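Local coordinates for protein ectonucleoside triphosphate diphosphohydrolase 4 (Homo sapiens, PDB 6WG5) that belongs to the GDA1/CD39 family of nucleoside phosphatases, whose fold is related to that of actin-like ATPases, at residues L71-M76 against Y486-L491; A179-N184 against F258-D263; Q288-R293 against M315-P320; I326-Q331 against L439-F444. All blocks are in the same frame, centred on the assembly; numbering follows the deposited sequence.

Contact 1: residues L71-M76 against Y486-L491; sequences LDIRQM and YRTRFL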
# COMPACT_ATOMS: atom_id res chain seq x y z
N LEU A 71 -12.54 -5.56 17.22
CA LEU A 71 -11.60 -6.35 18.01
C LEU A 71 -10.31 -5.57 18.21
O LEU A 71 -9.90 -4.76 17.38
CB LEU A 71 -11.32 -7.68 17.32
CG LEU A 71 -12.49 -8.65 17.19
CD1 LEU A 71 -12.06 -9.90 16.42
CD2 LEU A 71 -13.03 -9.03 18.56
N ASP A 72 -9.66 -5.83 19.34
CA ASP A 72 -8.38 -5.19 19.67
C ASP A 72 -7.24 -6.08 19.19
O ASP A 72 -6.47 -6.65 19.96
CB ASP A 72 -8.30 -4.93 21.17
CG ASP A 72 -7.24 -3.90 21.52
OD1 ASP A 72 -6.48 -3.50 20.62
OD2 ASP A 72 -7.18 -3.50 22.71
N ILE A 73 -7.14 -6.18 17.86
CA ILE A 73 -6.18 -7.08 17.23
C ILE A 73 -4.79 -6.48 17.28
O ILE A 73 -4.60 -5.28 17.03
CB ILE A 73 -6.61 -7.39 15.78
CG1 ILE A 73 -7.96 -8.12 15.79
CG2 ILE A 73 -5.54 -8.22 15.07
CD1 ILE A 73 -8.44 -8.56 14.42
N ARG A 74 -3.81 -7.32 17.61
CA ARG A 74 -2.41 -6.93 17.68
C ARG A 74 -1.55 -8.08 17.20
O ARG A 74 -1.97 -9.24 17.23
CB ARG A 74 -1.98 -6.54 19.10
CG ARG A 74 -2.91 -5.57 19.81
CD ARG A 74 -2.63 -5.55 21.30
NE ARG A 74 -3.43 -4.53 21.99
CZ ARG A 74 -3.09 -3.24 22.06
NH1 ARG A 74 -1.98 -2.80 21.49
NH2 ARG A 74 -3.88 -2.39 22.71
N GLN A 75 -0.34 -7.76 16.75
CA GLN A 75 0.62 -8.80 16.43
C GLN A 75 1.00 -9.55 17.70
O GLN A 75 1.26 -8.95 18.75
CB GLN A 75 1.88 -8.21 15.79
CG GLN A 75 1.73 -7.84 14.33
CD GLN A 75 3.07 -7.64 13.65
OE1 GLN A 75 3.68 -8.60 13.18
NE2 GLN A 75 3.53 -6.40 13.61
N MET A 76 1.04 -10.88 17.61
CA MET A 76 1.49 -11.68 18.74
C MET A 76 2.94 -11.37 19.06
O MET A 76 3.74 -11.04 18.17
CB MET A 76 1.32 -13.17 18.44
CG MET A 76 1.56 -14.06 19.64
SD MET A 76 1.44 -15.82 19.26
CE MET A 76 1.66 -16.52 20.90
N TYR A 486 -10.85 -7.70 8.80
CA TYR A 486 -12.07 -7.82 8.02
C TYR A 486 -12.64 -9.23 8.09
O TYR A 486 -13.86 -9.40 8.19
CB TYR A 486 -11.81 -7.42 6.57
CG TYR A 486 -13.06 -7.39 5.72
CD1 TYR A 486 -13.34 -8.39 4.81
CD2 TYR A 486 -13.98 -6.35 5.85
CE1 TYR A 486 -14.48 -8.37 4.04
CE2 TYR A 486 -15.13 -6.32 5.08
CZ TYR A 486 -15.37 -7.33 4.18
OH TYR A 486 -16.52 -7.29 3.41
N ARG A 487 -11.78 -10.26 8.04
CA ARG A 487 -12.28 -11.63 8.04
C ARG A 487 -12.89 -12.02 9.38
O ARG A 487 -13.81 -12.85 9.41
CB ARG A 487 -11.16 -12.60 7.66
CG ARG A 487 -10.60 -12.42 6.24
CD ARG A 487 -11.68 -12.50 5.17
NE ARG A 487 -12.46 -13.73 5.26
CZ ARG A 487 -12.18 -14.86 4.62
NH1 ARG A 487 -11.12 -14.95 3.82
NH2 ARG A 487 -12.97 -15.92 4.77
N THR A 488 -12.41 -11.45 10.48
CA THR A 488 -12.90 -11.79 11.81
C THR A 488 -13.95 -10.81 12.32
O THR A 488 -14.26 -10.81 13.52
CB THR A 488 -11.73 -11.84 12.80
OG1 THR A 488 -11.10 -10.56 12.88
CG2 THR A 488 -10.71 -12.88 12.39
N ARG A 489 -14.53 -9.99 11.44
CA ARG A 489 -15.38 -8.89 11.89
C ARG A 489 -16.67 -9.36 12.55
O ARG A 489 -17.32 -8.57 13.24
CB ARG A 489 -15.71 -7.98 10.71
CG ARG A 489 -16.60 -8.61 9.65
CD ARG A 489 -16.50 -7.84 8.34
NE ARG A 489 -17.54 -8.18 7.38
CZ ARG A 489 -17.46 -9.17 6.50
NH1 ARG A 489 -18.46 -9.39 5.66
NH2 ARG A 489 -16.38 -9.95 6.44
N PHE A 490 -17.06 -10.63 12.37
CA PHE A 490 -18.30 -11.13 12.94
C PHE A 490 -18.11 -11.83 14.28
O PHE A 490 -19.10 -12.06 14.98
CB PHE A 490 -18.99 -12.08 11.96
CG PHE A 490 -19.57 -11.39 10.75
CD1 PHE A 490 -20.37 -10.27 10.89
CD2 PHE A 490 -19.31 -11.86 9.47
CE1 PHE A 490 -20.90 -9.63 9.79
CE2 PHE A 490 -19.83 -11.23 8.36
CZ PHE A 490 -20.63 -10.11 8.52
N LEU A 491 -16.88 -12.19 14.65
CA LEU A 491 -16.65 -12.85 15.93
C LEU A 491 -17.31 -12.15 17.10
O LEU A 491 -17.87 -12.84 17.97
CB LEU A 491 -15.15 -12.99 16.18
CG LEU A 491 -14.39 -14.04 15.36
CD1 LEU A 491 -12.92 -14.03 15.73
CD2 LEU A 491 -14.98 -15.44 15.56

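Contact 2: residues A179-N184 against F258-D263; sequences AWIGIN and FNLGCD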
# COMPACT_ATOMS: atom_id res chain seq x y z
N ALA A 179 -4.84 -2.81 3.00
CA ALA A 179 -3.81 -1.89 3.46
C ALA A 179 -4.43 -0.61 4.02
O ALA A 179 -3.95 -0.06 5.01
CB ALA A 179 -2.83 -1.57 2.33
N TRP A 180 -5.50 -0.13 3.38
CA TRP A 180 -6.17 1.06 3.87
C TRP A 180 -6.80 0.81 5.24
O TRP A 180 -6.75 1.68 6.12
CB TRP A 180 -7.23 1.51 2.87
CG TRP A 180 -7.99 2.73 3.28
CD1 TRP A 180 -7.67 4.03 3.02
CD2 TRP A 180 -9.20 2.77 4.04
NE1 TRP A 180 -8.61 4.87 3.56
CE2 TRP A 180 -9.56 4.12 4.19
CE3 TRP A 180 -10.03 1.78 4.60
CZ2 TRP A 180 -10.70 4.51 4.88
CZ3 TRP A 180 -11.16 2.18 5.28
CH2 TRP A 180 -11.49 3.53 5.42
N ILE A 181 -7.38 -0.37 5.44
CA ILE A 181 -7.93 -0.73 6.75
C ILE A 181 -6.81 -0.81 7.78
O ILE A 181 -6.97 -0.36 8.92
CB ILE A 181 -8.71 -2.05 6.66
CG1 ILE A 181 -9.97 -1.88 5.81
CG2 ILE A 181 -9.08 -2.56 8.05
CD1 ILE A 181 -10.67 -3.18 5.47
N GLY A 182 -5.67 -1.38 7.39
CA GLY A 182 -4.59 -1.56 8.35
C GLY A 182 -4.10 -0.26 8.95
O GLY A 182 -3.96 -0.14 10.17
N ILE A 183 -3.85 0.74 8.10
CA ILE A 183 -3.29 1.99 8.60
C ILE A 183 -4.31 2.73 9.45
O ILE A 183 -3.98 3.24 10.53
CB ILE A 183 -2.78 2.86 7.43
CG1 ILE A 183 -2.05 4.09 7.98
CG2 ILE A 183 -3.93 3.29 6.52
CD1 ILE A 183 -1.46 5.00 6.92
N ASN A 184 -5.56 2.81 9.00
CA ASN A 184 -6.57 3.54 9.75
C ASN A 184 -6.88 2.85 11.07
O ASN A 184 -7.26 3.51 12.04
CB ASN A 184 -7.84 3.70 8.92
CG ASN A 184 -7.71 4.79 7.88
OD1 ASN A 184 -7.90 5.97 8.19
ND2 ASN A 184 -7.38 4.41 6.65
N PHE A 258 -17.92 -1.90 1.97
CA PHE A 258 -17.85 -2.98 2.94
C PHE A 258 -18.28 -2.46 4.31
O PHE A 258 -18.46 -1.26 4.52
CB PHE A 258 -16.43 -3.57 3.01
CG PHE A 258 -15.37 -2.54 3.30
CD1 PHE A 258 -14.99 -2.27 4.60
CD2 PHE A 258 -14.76 -1.85 2.27
CE1 PHE A 258 -14.01 -1.33 4.87
CE2 PHE A 258 -13.78 -0.91 2.53
CZ PHE A 258 -13.41 -0.65 3.83
N ASN A 259 -18.44 -3.40 5.24
CA ASN A 259 -18.88 -3.11 6.60
C ASN A 259 -17.92 -3.79 7.56
O ASN A 259 -17.80 -5.01 7.56
CB ASN A 259 -20.31 -3.60 6.83
CG ASN A 259 -20.88 -3.15 8.16
OD1 ASN A 259 -20.16 -2.61 9.01
ND2 ASN A 259 -22.17 -3.38 8.36
N LEU A 260 -17.23 -2.99 8.38
CA LEU A 260 -16.26 -3.53 9.32
C LEU A 260 -16.88 -4.00 10.62
O LEU A 260 -16.24 -4.75 11.36
CB LEU A 260 -15.18 -2.49 9.63
CG LEU A 260 -14.00 -2.42 8.67
CD1 LEU A 260 -13.19 -1.16 8.94
CD2 LEU A 260 -13.12 -3.65 8.83
N GLY A 261 -18.11 -3.57 10.92
CA GLY A 261 -18.76 -3.98 12.14
C GLY A 261 -19.32 -5.39 12.06
O GLY A 261 -19.35 -6.02 11.00
N CYS A 262 -19.78 -5.88 13.21
CA CYS A 262 -20.37 -7.21 13.28
C CYS A 262 -21.86 -7.22 12.96
O CYS A 262 -22.40 -8.27 12.62
CB CYS A 262 -20.15 -7.80 14.68
SG CYS A 262 -20.80 -6.79 16.03
N ASP A 263 -22.53 -6.07 13.06
CA ASP A 263 -23.96 -5.96 12.80
C ASP A 263 -24.15 -5.46 11.37
O ASP A 263 -23.86 -4.30 11.07
CB ASP A 263 -24.62 -5.03 13.80
CG ASP A 263 -26.13 -5.08 13.75
OD1 ASP A 263 -26.68 -5.47 12.69
OD2 ASP A 263 -26.78 -4.73 14.76

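Contact 3: residues Q288-R293 against M315-P320; sequences QRYEDR and MPYLDP. With NAG (2-acetamido-2-deoxy-beta-D-glucopyranose), chain B.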
# COMPACT_ATOMS: atom_id res chain seq x y z
N GLN A 288 12.44 4.35 -16.85
CA GLN A 288 12.71 3.45 -17.97
C GLN A 288 11.89 3.83 -19.19
O GLN A 288 12.39 3.82 -20.32
CB GLN A 288 12.43 2.01 -17.55
CG GLN A 288 12.78 0.98 -18.62
CD GLN A 288 14.24 1.05 -19.03
OE1 GLN A 288 15.14 0.87 -18.21
NE2 GLN A 288 14.48 1.31 -20.31
N ARG A 289 10.61 4.18 -18.99
CA ARG A 289 9.79 4.64 -20.11
C ARG A 289 10.36 5.92 -20.71
O ARG A 289 10.30 6.13 -21.92
CB ARG A 289 8.35 4.86 -19.64
CG ARG A 289 7.65 3.59 -19.16
CD ARG A 289 6.36 3.93 -18.46
NE ARG A 289 5.53 4.81 -19.27
CZ ARG A 289 4.62 5.65 -18.79
NH1 ARG A 289 3.93 6.41 -19.62
NH2 ARG A 289 4.41 5.74 -17.48
N TYR A 290 10.93 6.78 -19.86
CA TYR A 290 11.53 8.02 -20.34
C TYR A 290 12.78 7.73 -21.17
O TYR A 290 12.95 8.28 -22.27
CB TYR A 290 11.86 8.92 -19.15
CG TYR A 290 12.61 10.19 -19.49
CD1 TYR A 290 12.02 11.19 -20.25
CD2 TYR A 290 13.91 10.39 -19.04
CE1 TYR A 290 12.71 12.35 -20.56
CE2 TYR A 290 14.60 11.54 -19.34
CZ TYR A 290 14.00 12.52 -20.10
OH TYR A 290 14.68 13.67 -20.41
N GLU A 291 13.66 6.86 -20.67
CA GLU A 291 14.84 6.49 -21.44
C GLU A 291 14.47 5.79 -22.74
O GLU A 291 15.16 5.96 -23.75
CB GLU A 291 15.75 5.59 -20.59
CG GLU A 291 16.40 6.30 -19.41
CD GLU A 291 17.29 5.40 -18.58
OE1 GLU A 291 17.43 4.21 -18.93
OE2 GLU A 291 17.84 5.87 -17.56
N ASP A 292 13.39 5.00 -22.73
CA ASP A 292 12.96 4.33 -23.95
C ASP A 292 12.65 5.33 -25.05
O ASP A 292 12.95 5.09 -26.23
CB ASP A 292 11.74 3.45 -23.67
CG ASP A 292 12.10 2.16 -22.94
OD1 ASP A 292 13.28 1.77 -22.97
OD2 ASP A 292 11.19 1.54 -22.35
N ARG A 293 12.03 6.46 -24.70
CA ARG A 293 11.66 7.43 -25.72
C ARG A 293 12.88 8.23 -26.19
O ARG A 293 12.97 8.59 -27.37
CB ARG A 293 10.57 8.37 -25.21
CG ARG A 293 9.71 8.95 -26.34
CD ARG A 293 8.79 10.06 -25.87
NE ARG A 293 7.53 9.57 -25.33
CZ ARG A 293 6.53 10.35 -24.92
NH1 ARG A 293 6.65 11.68 -24.99
NH2 ARG A 293 5.42 9.82 -24.44
N MET A 315 28.87 14.00 -28.27
CA MET A 315 27.61 14.66 -28.65
C MET A 315 26.47 14.02 -27.87
O MET A 315 25.56 13.41 -28.45
CB MET A 315 27.39 14.57 -30.16
CG MET A 315 27.47 13.16 -30.73
SD MET A 315 28.11 13.12 -32.43
CE MET A 315 27.23 14.49 -33.18
N PRO A 316 26.47 14.14 -26.55
CA PRO A 316 25.49 13.43 -25.73
C PRO A 316 24.17 14.16 -25.63
O PRO A 316 24.09 15.39 -25.74
CB PRO A 316 26.18 13.35 -24.37
CG PRO A 316 26.97 14.61 -24.30
CD PRO A 316 27.41 14.92 -25.72
N TYR A 317 23.11 13.39 -25.42
CA TYR A 317 21.81 13.97 -25.13
C TYR A 317 21.84 14.63 -23.76
O TYR A 317 22.28 14.03 -22.78
CB TYR A 317 20.73 12.88 -25.17
CG TYR A 317 19.32 13.40 -24.99
CD1 TYR A 317 18.68 13.33 -23.76
CD2 TYR A 317 18.64 13.97 -26.06
CE1 TYR A 317 17.40 13.80 -23.60
CE2 TYR A 317 17.35 14.45 -25.91
CZ TYR A 317 16.74 14.36 -24.68
OH TYR A 317 15.45 14.84 -24.53
N LEU A 318 21.39 15.88 -23.70
CA LEU A 318 21.41 16.64 -22.45
C LEU A 318 20.12 16.37 -21.70
O LEU A 318 19.06 16.88 -22.07
CB LEU A 318 21.60 18.13 -22.74
CG LEU A 318 22.85 18.49 -23.55
CD1 LEU A 318 23.00 20.00 -23.63
CD2 LEU A 318 24.10 17.86 -22.96
N ASP A 319 20.22 15.57 -20.64
CA ASP A 319 19.05 15.13 -19.90
C ASP A 319 18.85 16.03 -18.69
O ASP A 319 19.67 15.99 -17.76
CB ASP A 319 19.21 13.68 -19.46
CG ASP A 319 17.96 13.12 -18.80
OD1 ASP A 319 18.04 12.01 -18.23
OD2 ASP A 319 16.91 13.79 -18.85
N PRO A 320 17.79 16.85 -18.63
CA PRO A 320 17.57 17.69 -17.44
C PRO A 320 17.17 16.89 -16.21
O PRO A 320 17.22 17.44 -15.10
CB PRO A 320 16.45 18.63 -17.88
CG PRO A 320 15.68 17.84 -18.89
CD PRO A 320 16.70 17.00 -19.62
C1 NAG B . 0.82 5.34 -21.95
C2 NAG B . 0.95 3.83 -21.71
C3 NAG B . 1.55 3.14 -22.94
C4 NAG B . 0.81 3.54 -24.22
C5 NAG B . 0.72 5.05 -24.32
C6 NAG B . -0.11 5.52 -25.50
C7 NAG B . 1.34 2.89 -19.48
C8 NAG B . 2.34 2.70 -18.38
N2 NAG B . 1.77 3.57 -20.55
O3 NAG B . 1.47 1.73 -22.76
O4 NAG B . 1.53 3.06 -25.34
O5 NAG B . 0.09 5.57 -23.15
O6 NAG B . -0.44 6.89 -25.38
O7 NAG B . 0.20 2.45 -19.40

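Contact 4: residues I326-Q331 against L439-F444; sequences IKDEIQ and LKYQCF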
# COMPACT_ATOMS: atom_id res chain seq x y z
N ILE A 326 26.68 14.60 -14.64
CA ILE A 326 26.80 13.15 -14.63
C ILE A 326 26.78 12.64 -16.06
O ILE A 326 26.09 13.18 -16.94
CB ILE A 326 25.67 12.50 -13.81
CG1 ILE A 326 25.98 11.02 -13.56
CG2 ILE A 326 24.33 12.63 -14.53
CD1 ILE A 326 25.00 10.32 -12.64
N LYS A 327 27.53 11.57 -16.31
CA LYS A 327 27.56 10.93 -17.61
C LYS A 327 26.90 9.56 -17.50
O LYS A 327 27.35 8.71 -16.72
CB LYS A 327 29.00 10.81 -18.13
CG LYS A 327 29.64 12.18 -18.37
CD LYS A 327 31.09 12.08 -18.79
CE LYS A 327 31.69 13.47 -18.95
NZ LYS A 327 33.05 13.43 -19.57
N ASP A 328 25.83 9.36 -18.25
CA ASP A 328 25.05 8.13 -18.25
C ASP A 328 24.90 7.66 -19.69
O ASP A 328 25.20 8.40 -20.64
CB ASP A 328 23.68 8.34 -17.60
CG ASP A 328 22.96 7.04 -17.29
OD1 ASP A 328 23.65 6.01 -17.09
OD2 ASP A 328 21.71 7.04 -17.24
N GLU A 329 24.45 6.43 -19.87
CA GLU A 329 24.27 5.89 -21.20
C GLU A 329 23.10 4.91 -21.21
O GLU A 329 22.81 4.25 -20.21
CB GLU A 329 25.55 5.20 -21.70
CG GLU A 329 25.98 4.00 -20.89
CD GLU A 329 27.40 3.57 -21.20
OE1 GLU A 329 28.24 4.45 -21.50
OE2 GLU A 329 27.69 2.35 -21.15
N ILE A 330 22.43 4.83 -22.36
CA ILE A 330 21.31 3.93 -22.59
C ILE A 330 21.77 2.86 -23.57
O ILE A 330 22.25 3.18 -24.67
CB ILE A 330 20.08 4.67 -23.14
CG1 ILE A 330 19.68 5.81 -22.20
CG2 ILE A 330 18.92 3.70 -23.34
CD1 ILE A 330 18.65 6.74 -22.79
N GLN A 331 21.62 1.60 -23.19
CA GLN A 331 21.99 0.46 -24.03
C GLN A 331 20.74 -0.33 -24.36
O GLN A 331 20.00 -0.74 -23.45
CB GLN A 331 23.03 -0.42 -23.34
CG GLN A 331 24.44 0.11 -23.47
CD GLN A 331 25.29 -0.16 -22.24
OE1 GLN A 331 25.03 -1.11 -21.49
NE2 GLN A 331 26.29 0.68 -22.02
N LEU A 439 21.25 8.31 -5.35
CA LEU A 439 21.95 9.55 -5.64
C LEU A 439 21.79 9.94 -7.11
O LEU A 439 21.68 11.13 -7.43
CB LEU A 439 23.44 9.39 -5.30
CG LEU A 439 24.24 10.68 -5.14
CD1 LEU A 439 23.93 11.34 -3.80
CD2 LEU A 439 25.73 10.40 -5.28
N LYS A 440 21.75 8.96 -8.00
CA LYS A 440 21.71 9.23 -9.43
C LYS A 440 20.31 9.59 -9.91
O LYS A 440 20.15 10.49 -10.74
CB LYS A 440 22.25 8.02 -10.20
CG LYS A 440 22.09 8.08 -11.70
CD LYS A 440 22.92 6.98 -12.35
CE LYS A 440 22.69 6.88 -13.85
NZ LYS A 440 23.35 5.66 -14.40
N TYR A 441 19.29 8.90 -9.41
CA TYR A 441 17.93 9.03 -9.92
C TYR A 441 17.02 9.84 -9.00
O TYR A 441 15.81 9.90 -9.24
CB TYR A 441 17.34 7.65 -10.18
CG TYR A 441 18.08 6.89 -11.26
CD1 TYR A 441 17.97 7.28 -12.59
CD2 TYR A 441 18.89 5.81 -10.96
CE1 TYR A 441 18.65 6.60 -13.59
CE2 TYR A 441 19.57 5.12 -11.95
CZ TYR A 441 19.45 5.53 -13.26
OH TYR A 441 20.12 4.86 -14.26
N GLN A 442 17.57 10.45 -7.95
CA GLN A 442 16.77 11.31 -7.08
C GLN A 442 16.07 12.40 -7.88
O GLN A 442 14.90 12.71 -7.62
CB GLN A 442 17.65 11.92 -5.99
CG GLN A 442 17.08 13.18 -5.32
CD GLN A 442 15.90 12.88 -4.40
OE1 GLN A 442 15.70 11.75 -3.97
NE2 GLN A 442 15.12 13.91 -4.11
N CYS A 443 16.77 13.01 -8.83
CA CYS A 443 16.21 14.15 -9.55
C CYS A 443 14.98 13.74 -10.35
O CYS A 443 13.90 14.32 -10.19
CB CYS A 443 17.27 14.76 -10.46
SG CYS A 443 18.33 15.81 -9.50
N PHE A 444 15.13 12.75 -11.23
CA PHE A 444 13.99 12.28 -12.00
C PHE A 444 12.85 11.87 -11.08
O PHE A 444 11.69 12.26 -11.29
CB PHE A 444 14.39 11.11 -12.90
CG PHE A 444 13.24 10.54 -13.67
CD1 PHE A 444 12.96 10.99 -14.95
CD2 PHE A 444 12.41 9.59 -13.10
CE1 PHE A 444 11.89 10.47 -15.65
CE2 PHE A 444 11.34 9.07 -13.80
CZ PHE A 444 11.08 9.52 -15.08

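Contact 1: residues L71-M76 against Y486-L491
Leu71 and Ile73 meet Thr488 through chains that set out alike: in Leu71 the CG lies anti to the carbonyl carbon (chi1 -65°), and in Ile73 the CG1 does the same (chi1 -63°), which sends both CD1 methyls to one hydroxyl. Leu71 CD1 and Ile73 CD1 each stand 3.7 Å from Thr488 OG1. That oxygen is not left to the methyls, since it also hydrogen-bonds to the carbonyl of Ile484, one turn back in helix 479-487, so its polar end is satisfied by the helix that precedes it. Leu71 CD1 also rests 3.8 Å from Thr488 O and reaches Leu491 CD1 at 4.3 Å. The threonine opens a type I beta turn running to Leu491, in which the N of Leu491 bonds to Thr488 O, and this fold-back carries Leu491 round to Leu71. In the fold, the 71-76 segment leads into strand 74-75, which pairs antiparallel with strand 53-61 in a mixed sheet, and the turn follows helix 479-487. Ile73 lies between strand 53-61, where it touches Tyr58 and Trp60, and helix 479-487, where it touches Leu481, Ile484 and Leu485.

Contact 2: residues A179-N184 against F258-D263
Ile181 projects from helix 172-186 toward Phe258, at the end of strand 255-259, and Leu260, just past it, and its CD1 methyl is the bump that fills the shallow hollow between their side chains. The methyl sits 3.9 Å from Phe258 CE1 and 4.2 Å from Leu260 CD2, so one carbon is touched by a phenyl ring on one hand and a leucine branch on the other. Behind it, Ile181 CG1 also approaches the ring, 4.2 Å from Phe258 CZ. The isoleucine and the phenylalanine come from opposite directions, and the methyl meets the ring obliquely. Trp180, one residue earlier on the helix, brings the CZ3 corner of its indole to the outer end of the same ring, next to the atoms Ile181 touches: CZ3 lies 3.9 Å from Phe258 CZ, at the edge of the phenyl and near its plane. Phe258 can reach both because its CG lies between the backbone N and the carbonyl carbon (chi1 55°), which swings the ring off the end of strand 255-259 toward the helix. This strand is outermost in a mixed six-stranded sheet, and helix 172-186 packs against that sheet, with Trp180 also touching Val273 of the adjacent strand 270-279 and Ile222 of strand 221-225. The indole is backed on one face by the amide of Asn184, whose ND2 stands 3.2 Å above the ring plane while donating a nearly straight bond (173°) to Trp180 O. At the strand's end the chain turns: Asn259 OD1 accepts from Gly261 N at 3.0 Å, an Asx turn around Leu260, whose side chain in turn touches Tyr486 of helix 479-487.

Contact 3: residues Q288-R293 against M315-P320
Tyr290, on helix 283-296, and Asp319, on the short strand 317-319, lie on backbones held far enough apart that the contact is made by side chains alone. The tyrosine reaches across with its CG anti to the backbone N (chi1 174°), and the aspartate comes from the opposite direction. Tyr290 OH donates a 2.7 Å hydrogen bond to Asp319 OD2. The bond is not in the plane of the carboxylate: the hydroxyl meets OD2 from above, 46° out of it, while OD2 lies near the ring plane at the edge of the phenol, 3.3 Å from Tyr290 CE2. The ring and carboxylate planes are turned 35° against each other. Strand 317-319 is an outer strand of a small three-stranded sheet, parallel to its neighbour 335-341, so this bond ties the helix to the sheet's margin. The carboxylate is gripped further, OD2 by the backbone N of Cys321 and OD1 by a salt bridge to Arg287, a set of partners that would be expected to keep it charged. Around the hydroxyl, the edge of the Tyr317 ring approaches, with CE1 4.2 Å from Tyr290 OH, and Pro320 CD stands 4.0 Å from that oxygen. At another position on the helix, Arg289 lays one face of its guanidinium against a glycan sugar, NAG, whose methyl C8 sits 3.7 Å above the plane; Arg289 NH1 and NH2 hydrogen-bond to the carbonyls of Phe355 and Gly280.

Contact 4: residues I326-Q331 against L439-F444
Asp328 OD1 is held at 2.7 Å by Lys440 NZ, a salt bridge that is also a hydrogen bond, and it accepts a weak bond from its neighbour Glu329 N at 2.9 Å. The ammonium approaches from well above the carboxylate, 68° out of its plane, and the two side chains cross at about a right angle. The lysine extends fully beyond CG, and its CG is anti to the backbone N (chi1 172°), so that the straight chain spans the gap from helix to strand. Its methylenes are used on the way: Ile326 CD1 rests against Lys440 CG at 3.8 Å and against CD, again at about a right angle, and Trp418 of helix 418-427 touches both Ile326 and Lys440. Strand 327-332 is an outer strand of the small three-stranded sheet, antiparallel to its neighbour 335-341, and Lys440 lies on the long helix 436-456, which a disulfide between Cys443 and Cys414 ties to the end of helix 403-414. On the helix itself, the Tyr441 ring lies face-on to the lysine chain, with Lys440 CG 3.8 Å above its centre. Tyr441 OH makes a weak bond with Lys440 NZ, and the hydroxyl stands 4.0 Å from Asp328 OD2. That second carboxylate oxygen also faces Arg287 of helix 283-296 in a long, weak ion pair.

How the contacts relate
The four contacts form two pairs at opposite sides of the chain's centre. Contacts 1 and 2 have centres about 10 Å apart and touch, Arg489 and Phe490 of the first packing against Leu260 and Cys262 of the second; helix 479-487 serves both. Contacts 3 and 4, with centres about 9 Å apart, share one small sheet through strands 317-319 and 327-332, and helix 283-296 of contact 3 packs against contact 4, Tyr290 on Phe444 and Glu291 on Ile330. Across the molecule, contacts 1 and 3 are centred about 50 Å apart. Along the chain, contacts 2, 3 and 4 follow in series inside the long loop closed by contact 1, which brings residues near the chain's C-terminal end back to an early strand.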